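Local coordinates for resiniferatoxin-binding, phosphotriesterase-related protein (Rhodobacter sphaeroides 2.4.1, PDB 3K2G), which probably hydrolyses phosphoric ester bonds at a binuclear zinc centre, as a TIM-barrel member of the phosphotriesterase family, at residues 30-35 / 300-305. Sequence-based numbering, arbitrary orientation.
Sequences HTLMHE and LLSHDV. With ZN (zinc ion), chain I.
The seam that closes a TIM barrel, where its first and last strands meet, carries part of the binuclear metal site in this phosphotriesterase relative, with His34 and Asp304 both binding one of its two zinc ions at the C-terminal ends of strands 31-32 and 299-301. That zinc ion joins the two side chains, bound by His34 NE2 at 2.2 Å and by Asp304 OD1 at 2.3 Å. Both run the same way, the carboxylate nearly perpendicular to the imidazole (85°), and OD1 sits at the ring's edge. Near-identical first torsions (chi1 -170° and -171°), with CG turned opposite the backbone N, send both groups to the metal. His36 and Glu177 complete the protein ligands, and Glu177 also binds the second zinc.

Beside the zinc ligands in sequence, the buried Glu35 carboxylate organises the turn after strand 299-301. The chain, bent at chi2, presents Glu35 OE2 to three donors: the backbone N of His303 on the syn side, Ser302 OG on the anti side at 2.6 Å, and His303 ND1 from above the carboxylate plane. The last of these bonds, 2.9 Å from His303 ND1 to Glu35 OE2, lies in the imidazole plane; with NE2 held by Val322 N, both ring nitrogens are engaged and the ring's rotation is fixed. So much donation would probably favour an ionised carboxylate. Val305 N reaches Glu35 OE1 at 3.3 Å, straight along its N-H but from above the carboxylate plane. Second-shell bonds thus grip residues on both sides of Asp304 in sequence.

Ser302 OG both gives and receives, accepting from His34 N at 2.9 Å. Leu32 lays CD2 against His303 CE1, while farther from the zinc a water donates to Thr31 O and Leu301 O and accepts from Met33 N, bridging the two segments with its oxygen 2.5 Å from Leu301 O.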
loop_
_atom_site.group_PDB
_atom_site.type_symbol
_atom_site.label_atom_id
_atom_site.label_comp_id
_atom_site.label_asym_id
_atom_site.label_seq_id
_atom_site.Cartn_x
_atom_site.Cartn_y
_atom_site.Cartn_z
ATOM N N HIS B 30 33.161 1.078 15.868
ATOM C CA HIS B 30 31.916 0.309 15.885
ATOM C C HIS B 30 31.217 0.644 17.197
ATOM O O HIS B 30 31.690 0.275 18.273
ATOM C CB HIS B 30 32.248 -1.179 15.801
ATOM C CG HIS B 30 31.149 -2.014 15.225
ATOM N ND1 HIS B 30 30.076 -2.453 15.969
ATOM C CD2 HIS B 30 30.954 -2.479 13.969
ATOM C CE1 HIS B 30 29.266 -3.154 15.196
ATOM N NE2 HIS B 30 29.775 -3.184 13.978
ATOM N N THR B 31 30.075 1.321 17.095
ATOM C CA THR B 31 29.369 1.796 18.277
ATOM C C THR B 31 27.873 1.527 18.406
ATOM O O THR B 31 27.149 1.460 17.415
ATOM C CB THR B 31 29.563 3.333 18.385
ATOM O OG1 THR B 31 30.963 3.636 18.421
ATOM C CG2 THR B 31 28.873 3.895 19.621
ATOM N N LEU B 32 27.428 1.390 19.656
ATOM C CA LEU B 32 26.019 1.222 19.977
ATOM C C LEU B 32 25.642 2.574 20.588
ATOM O O LEU B 32 26.096 2.927 21.679
ATOM C CB LEU B 32 25.808 0.093 21.000
ATOM C CG LEU B 32 25.932 -1.354 20.521
ATOM C CD1 LEU B 32 25.795 -2.308 21.712
ATOM C CD2 LEU B 32 24.846 -1.641 19.495
HETATM N N MSE B 33 24.825 3.330 19.860
HETATM C CA MSE B 33 24.398 4.661 20.271
HETATM C C MSE B 33 23.427 4.760 21.439
HETATM O O MSE B 33 23.256 5.838 22.012
HETATM C CB MSE B 33 23.766 5.387 19.081
HETATM C CG MSE B 33 24.764 5.917 18.054
HETATM SE SE MSE B 33 25.978 7.206 18.734
HETATM C CE MSE B 33 24.683 8.400 19.514
ATOM N N HIS B 34 22.793 3.657 21.809
ATOM C CA HIS B 34 21.818 3.747 22.879
ATOM C C HIS B 34 21.650 2.457 23.668
ATOM O O HIS B 34 20.894 1.566 23.276
ATOM C CB HIS B 34 20.485 4.187 22.263
ATOM C CG HIS B 34 19.436 4.549 23.263
ATOM N ND1 HIS B 34 18.756 5.746 23.217
ATOM C CD2 HIS B 34 18.914 3.857 24.304
ATOM C CE1 HIS B 34 17.858 5.777 24.186
ATOM N NE2 HIS B 34 17.933 4.643 24.858
ATOM N N GLU B 35 22.351 2.374 24.792
ATOM C CA GLU B 35 22.286 1.195 25.654
ATOM C C GLU B 35 22.364 1.610 27.116
ATOM O O GLU B 35 23.000 2.611 27.452
ATOM C CB GLU B 35 23.462 0.257 25.378
ATOM C CG GLU B 35 23.652 -0.160 23.934
ATOM C CD GLU B 35 22.504 -1.003 23.402
ATOM O OE1 GLU B 35 21.860 -1.717 24.200
ATOM O OE2 GLU B 35 22.258 -0.960 22.176
ATOM N N LEU B 300 20.540 5.523 12.855
ATOM C CA LEU B 300 21.291 4.961 13.979
ATOM C C LEU B 300 20.606 3.678 14.460
ATOM O O LEU B 300 19.381 3.571 14.407
ATOM C CB LEU B 300 21.364 5.961 15.137
ATOM C CG LEU B 300 22.068 7.292 14.843
ATOM C CD1 LEU B 300 22.024 8.180 16.071
ATOM C CD2 LEU B 300 23.512 7.025 14.429
ATOM N N LEU B 301 21.406 2.728 14.942
ATOM C CA LEU B 301 20.908 1.427 15.403
ATOM C C LEU B 301 21.410 1.040 16.793
ATOM O O LEU B 301 22.574 1.244 17.105
ATOM C CB LEU B 301 21.361 0.334 14.440
ATOM C CG LEU B 301 21.135 0.477 12.935
ATOM C CD1 LEU B 301 21.884 -0.644 12.209
ATOM C CD2 LEU B 301 19.659 0.428 12.622
ATOM N N SER B 302 20.541 0.458 17.613
ATOM C CA SER B 302 20.943 0.010 18.949
ATOM C C SER B 302 19.845 -0.900 19.520
ATOM O O SER B 302 18.835 -1.123 18.847
ATOM C CB SER B 302 21.194 1.216 19.862
ATOM O OG SER B 302 22.437 1.091 20.540
ATOM N N HIS B 303 20.037 -1.432 20.732
ATOM C CA HIS B 303 19.031 -2.320 21.340
ATOM C C HIS B 303 18.203 -1.684 22.456
ATOM O O HIS B 303 17.099 -2.147 22.763
ATOM C CB HIS B 303 19.656 -3.572 21.981
ATOM C CG HIS B 303 20.775 -4.194 21.207
ATOM N ND1 HIS B 303 22.042 -3.652 21.162
ATOM C CD2 HIS B 303 20.844 -5.365 20.530
ATOM C CE1 HIS B 303 22.844 -4.463 20.497
ATOM N NE2 HIS B 303 22.142 -5.511 20.102
ATOM N N ASP B 304 18.738 -0.644 23.079
ATOM C CA ASP B 304 18.072 -0.010 24.209
ATOM C C ASP B 304 17.849 -1.047 25.317
ATOM O O ASP B 304 16.759 -1.159 25.885
ATOM C CB ASP B 304 16.729 0.619 23.824
ATOM C CG ASP B 304 16.144 1.456 24.955
ATOM O OD1 ASP B 304 16.935 1.915 25.806
ATOM O OD2 ASP B 304 14.914 1.673 24.998
ATOM N N VAL B 305 18.883 -1.829 25.596
ATOM C CA VAL B 305 18.812 -2.808 26.675
ATOM C C VAL B 305 18.486 -1.982 27.918
ATOM O O VAL B 305 19.226 -1.054 28.253
ATOM C CB VAL B 305 20.167 -3.502 26.886
ATOM C CG1 VAL B 305 20.156 -4.273 28.198
ATOM C CG2 VAL B 305 20.459 -4.435 25.718
HETATM ZN ZN ZN I . 16.802 4.051 26.698
HETATM O O HOH W 1 24.775 2.508 17.138
HETATM O O HOH W 2 14.845 4.186 26.647
#